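Local coordinates for protein SSD1 (Saccharomyces cerevisiae S288C, PDB 7AM1) that binds untranslated regions of mRNAs and represses their translation, as a member of the RNase II family that has lost nuclease activity, at residues 67-72 against 208-214; 61-65 against 287-292. One frame throughout, in Å; residues are numbered along the deposited sequence.

Contact 1: residues 67-72 against 208-214; sequences DLVAVE and HVVAVLD
Asp-67 CA lies 3.6 Å from Asp-214 O, where strand 68-72 begins to pair antiparallel with strand 208-214. The pairing, kinked by two classic beta bulges, belongs to a five-strand sheet with the OB-type strand order, consistent with the first cold-shock domain of an RNase II family protein. The Asp-67 carboxylate passes the methyls of Val-212, but its strongest partner is Arg-215, in a salt bridge. At Leu-68 the first bulge puts Leu-213 and Asp-214 opposite one residue. Both amides reach Leu-68 O from the same face of its plane, Leu-213 N at 2.7 Å and Asp-214 N at 3.2 Å. Val-69 turns to the other face of the sheet and meets Val-209 CG1 through its CB at 3.9 Å, the two side chains crossing at about a right angle; Val-42 of strand 39-43 also packs on Val-69. Ala-70 sits at the second bulge, bonded to Ala-211 O through N and to Val-210 N through O; its CB is 4.0 Å from Val-210 CG2. Val-71 shares the Val-69 face, packing on Val-26 and Val-42. Glu-72, with CG anti to the backbone N (chi1 177°), runs alongside His-208. His-208 NE2 gives its hydrogen to Glu-72 OE1 at 2.7 Å; OE1 lies in the imidazole plane, while NE2 comes from the anti side, 21° out of the carboxylate plane.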
# COMPACT_ATOMS: atom_id res chain seq x y z
N ASP A 67 17.88 -2.23 -3.37
CA ASP A 67 19.10 -1.98 -4.13
C ASP A 67 18.87 -2.25 -5.61
O ASP A 67 18.17 -3.20 -5.99
CB ASP A 67 20.24 -2.88 -3.63
CG ASP A 67 20.88 -2.38 -2.34
OD1 ASP A 67 20.48 -1.31 -1.84
OD2 ASP A 67 21.79 -3.07 -1.84
N LEU A 68 19.47 -1.41 -6.44
CA LEU A 68 19.72 -1.76 -7.84
C LEU A 68 20.99 -2.60 -7.89
O LEU A 68 22.06 -2.14 -7.45
CB LEU A 68 19.86 -0.51 -8.69
CG LEU A 68 20.12 -0.74 -10.18
CD1 LEU A 68 18.90 -1.36 -10.84
CD2 LEU A 68 20.50 0.57 -10.86
N VAL A 69 20.89 -3.83 -8.40
CA VAL A 69 22.01 -4.76 -8.40
C VAL A 69 22.28 -5.24 -9.81
O VAL A 69 21.39 -5.26 -10.67
CB VAL A 69 21.74 -5.97 -7.46
CG1 VAL A 69 21.70 -5.52 -6.02
CG2 VAL A 69 20.44 -6.67 -7.85
N ALA A 70 23.53 -5.61 -10.05
CA ALA A 70 23.93 -6.35 -11.24
C ALA A 70 24.00 -7.83 -10.88
O ALA A 70 24.67 -8.20 -9.91
CB ALA A 70 25.29 -5.86 -11.75
N VAL A 71 23.29 -8.67 -11.63
CA VAL A 71 23.23 -10.10 -11.35
C VAL A 71 23.78 -10.85 -12.55
O VAL A 71 23.54 -10.47 -13.71
CB VAL A 71 21.80 -10.58 -10.99
CG1 VAL A 71 20.97 -9.43 -10.45
CG2 VAL A 71 21.13 -11.26 -12.17
N GLU A 72 24.53 -11.91 -12.28
CA GLU A 72 24.98 -12.86 -13.29
C GLU A 72 24.11 -14.10 -13.23
O GLU A 72 23.92 -14.68 -12.15
CB GLU A 72 26.45 -13.22 -13.07
CG GLU A 72 26.98 -14.26 -14.03
CD GLU A 72 28.42 -14.62 -13.76
OE1 GLU A 72 28.70 -15.16 -12.67
OE2 GLU A 72 29.27 -14.36 -14.63
N HIS A 208 23.13 -14.60 -9.23
CA HIS A 208 23.76 -14.11 -8.02
C HIS A 208 24.21 -12.68 -8.24
O HIS A 208 24.48 -12.26 -9.36
CB HIS A 208 24.95 -14.99 -7.58
CG HIS A 208 26.12 -14.95 -8.51
ND1 HIS A 208 27.41 -14.72 -8.08
CD2 HIS A 208 26.20 -15.13 -9.85
CE1 HIS A 208 28.23 -14.75 -9.11
NE2 HIS A 208 27.53 -14.99 -10.20
N VAL A 209 24.27 -11.93 -7.14
CA VAL A 209 24.56 -10.50 -7.19
C VAL A 209 26.07 -10.32 -7.28
O VAL A 209 26.82 -10.83 -6.44
CB VAL A 209 23.98 -9.78 -5.96
CG1 VAL A 209 24.46 -8.34 -5.89
CG2 VAL A 209 22.45 -9.85 -5.98
N VAL A 210 26.53 -9.60 -8.30
CA VAL A 210 27.96 -9.35 -8.48
C VAL A 210 28.34 -7.91 -8.19
O VAL A 210 29.55 -7.60 -8.14
CB VAL A 210 28.43 -9.74 -9.90
CG1 VAL A 210 28.17 -11.22 -10.15
CG2 VAL A 210 27.75 -8.88 -10.97
N ALA A 211 27.38 -7.02 -7.99
CA ALA A 211 27.68 -5.63 -7.65
C ALA A 211 26.39 -4.94 -7.24
O ALA A 211 25.30 -5.32 -7.69
CB ALA A 211 28.33 -4.90 -8.83
N VAL A 212 26.53 -3.94 -6.39
CA VAL A 212 25.43 -3.03 -6.07
C VAL A 212 25.61 -1.79 -6.93
O VAL A 212 26.62 -1.09 -6.82
CB VAL A 212 25.40 -2.67 -4.58
CG1 VAL A 212 24.29 -1.64 -4.31
CG2 VAL A 212 25.19 -3.92 -3.72
N LEU A 213 24.63 -1.52 -7.79
CA LEU A 213 24.74 -0.39 -8.70
C LEU A 213 24.24 0.91 -8.08
O LEU A 213 24.82 1.97 -8.31
CB LEU A 213 23.98 -0.68 -10.00
CG LEU A 213 24.41 -1.97 -10.72
CD1 LEU A 213 23.53 -2.22 -11.95
CD2 LEU A 213 25.88 -1.92 -11.12
N ASP A 214 23.18 0.84 -7.28
CA ASP A 214 22.66 2.05 -6.65
C ASP A 214 21.88 1.69 -5.40
O ASP A 214 21.27 0.62 -5.31
CB ASP A 214 21.78 2.84 -7.63
CG ASP A 214 21.72 4.32 -7.31
OD1 ASP A 214 22.42 4.77 -6.38
OD2 ASP A 214 20.98 5.04 -8.01

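Contact 2: residues 61-65 against 287-292; sequences NRALE and IKRWPI
Arg-62 lays its aliphatic chain across one face of the Trp-290 indole. Arg-62 CG stands 3.5 Å from the centroid of the Trp-290 five-membered ring and only 6° off the normal, a direct CH-pi contact, while Arg-62 CB rests over Trp-290 CD2, displaced toward CE3, at 3.5 Å from CD2. The guanidinium does not stack on this indole. A bend at chi3 (-70°) swings the head beyond CD, and its plane stands 86° from that of the ring. The bend brings NH1 of Arg-62 beside Trp-290 O, which lies in the guanidinium plane and accepts at 2.8 Å, the donor in the carbonyl plane. The other edge is fixed within the loop, where NE and NH2 both grip Asn-61 OD1 side-on, from above the amide plane rather than on a lone pair. Ile-292 CG2 covers one guanidinium face, 3.4 Å from Arg-62 CZ, and Tyr-10 adds a cation-pi contact. Replacing Arg-62 by alanine is likely to leave Trp-290 O without the NH1 bond, Asn-61 OD1 without its two donors from this side chain, and the five-membered ring without its CG contact. The indole is also steered by its NE1, bonded to Ser-294 O. Leu-64 comes to the ring at its edge, CD2 lying 4.1 Å from Trp-290 CZ3, and meets Ile-287 tip to tip, CD1 to CD1 at 3.7 Å. Loop 61-65 follows helix 56-60 of what is probably the first cold-shock domain, whereas 287-292 is the end of strand 281-289 and the turn beyond it in the second. The site is consistent with a contact between two OB-fold units, with arginine packed on tryptophan.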
# COMPACT_ATOMS: atom_id res chain seq x y z
N ASN A 61 24.81 -11.69 -1.79
CA ASN A 61 26.07 -10.96 -1.68
C ASN A 61 25.89 -9.59 -1.03
O ASN A 61 26.35 -8.56 -1.54
CB ASN A 61 26.74 -10.82 -3.05
CG ASN A 61 28.22 -10.53 -2.93
OD1 ASN A 61 28.78 -10.56 -1.84
ND2 ASN A 61 28.86 -10.29 -4.06
N ARG A 62 25.22 -9.58 0.12
CA ARG A 62 25.16 -8.42 1.01
C ARG A 62 24.31 -7.29 0.45
O ARG A 62 24.29 -6.20 1.04
CB ARG A 62 26.58 -7.91 1.32
CG ARG A 62 27.49 -9.01 1.89
CD ARG A 62 28.97 -8.67 1.78
NE ARG A 62 29.43 -8.69 0.39
CZ ARG A 62 30.18 -7.75 -0.18
NH1 ARG A 62 30.60 -6.70 0.53
NH2 ARG A 62 30.54 -7.87 -1.45
N ALA A 63 23.60 -7.50 -0.65
CA ALA A 63 22.69 -6.48 -1.16
C ALA A 63 21.51 -6.31 -0.21
O ALA A 63 21.14 -7.23 0.53
CB ALA A 63 22.20 -6.85 -2.56
N LEU A 64 20.93 -5.12 -0.21
CA LEU A 64 19.80 -4.81 0.65
C LEU A 64 18.53 -4.62 -0.18
O LEU A 64 18.58 -4.35 -1.38
CB LEU A 64 20.06 -3.55 1.48
CG LEU A 64 21.25 -3.56 2.44
CD1 LEU A 64 21.45 -2.18 3.05
CD2 LEU A 64 21.08 -4.61 3.53
N GLU A 65 17.40 -4.78 0.50
CA GLU A 65 16.10 -4.49 -0.09
C GLU A 65 16.12 -3.14 -0.81
O GLU A 65 16.60 -2.14 -0.27
CB GLU A 65 15.02 -4.49 1.00
CG GLU A 65 13.64 -4.03 0.53
CD GLU A 65 12.91 -5.10 -0.25
OE1 GLU A 65 11.89 -4.77 -0.90
OE2 GLU A 65 13.35 -6.27 -0.23
N ILE A 287 22.62 1.27 8.40
CA ILE A 287 23.64 0.31 8.00
C ILE A 287 24.82 1.08 7.41
O ILE A 287 24.66 1.86 6.47
CB ILE A 287 23.08 -0.71 6.99
CG1 ILE A 287 22.08 -1.64 7.69
CG2 ILE A 287 24.21 -1.50 6.35
CD1 ILE A 287 21.35 -2.57 6.76
N LYS A 288 26.01 0.84 7.96
CA LYS A 288 27.22 1.56 7.59
C LYS A 288 28.12 0.77 6.66
O LYS A 288 28.72 1.35 5.74
CB LYS A 288 28.00 1.97 8.84
CG LYS A 288 28.43 3.43 8.82
CD LYS A 288 29.47 3.74 9.89
CE LYS A 288 29.94 5.18 9.79
NZ LYS A 288 30.95 5.52 10.83
N ARG A 289 28.29 -0.53 6.88
CA ARG A 289 29.21 -1.30 6.06
C ARG A 289 28.82 -2.77 6.15
O ARG A 289 28.21 -3.22 7.13
CB ARG A 289 30.67 -1.13 6.49
CG ARG A 289 30.96 -1.63 7.90
CD ARG A 289 32.34 -1.22 8.40
NE ARG A 289 32.65 -1.92 9.64
CZ ARG A 289 33.19 -3.13 9.71
NH1 ARG A 289 33.50 -3.80 8.61
NH2 ARG A 289 33.42 -3.68 10.90
N TRP A 290 29.20 -3.52 5.12
CA TRP A 290 29.00 -4.97 5.10
C TRP A 290 30.06 -5.58 4.21
O TRP A 290 29.86 -5.74 3.00
CB TRP A 290 27.60 -5.35 4.62
CG TRP A 290 27.23 -6.77 4.92
CD1 TRP A 290 28.06 -7.75 5.40
CD2 TRP A 290 25.95 -7.37 4.74
NE1 TRP A 290 27.36 -8.92 5.54
CE2 TRP A 290 26.07 -8.72 5.13
CE3 TRP A 290 24.72 -6.91 4.28
CZ2 TRP A 290 25.00 -9.60 5.08
CZ3 TRP A 290 23.65 -7.79 4.24
CH2 TRP A 290 23.80 -9.12 4.63
N PRO A 291 31.22 -5.90 4.76
CA PRO A 291 32.30 -6.49 3.96
C PRO A 291 32.08 -7.99 3.78
O PRO A 291 31.28 -8.62 4.47
CB PRO A 291 33.55 -6.21 4.79
CG PRO A 291 33.05 -6.22 6.21
CD PRO A 291 31.63 -5.70 6.17
N ILE A 292 32.82 -8.56 2.82
CA ILE A 292 32.71 -9.98 2.55
C ILE A 292 33.11 -10.82 3.75
O ILE A 292 32.77 -12.00 3.83
CB ILE A 292 33.55 -10.37 1.31
CG1 ILE A 292 35.04 -10.14 1.58
CG2 ILE A 292 33.08 -9.59 0.09
CD1 ILE A 292 35.93 -10.49 0.41

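How the contacts relate
The centres of contacts 1 and 2 are about 12 Å apart. In sequence, 61-65 comes first, then 67-72, 208-214 and 287-292, so both strands of contact 1 fall between the two segments of contact 2. Loop 61-65 leads from helix 56-60 into strand 68-73, so both contacts draw on what is probably the first cold-shock domain: contact 1 pairs strands within its sheet, and contact 2 joins it to the second cold-shock domain. They touch directly, Asn-61 ND2 lying 3.2 Å from Val-209 O in a probable hydrogen bond and Ala-63 CB packing on Val-69 CG1. The loop that meets the second cold-shock domain is thus tied to the strands of contact 1.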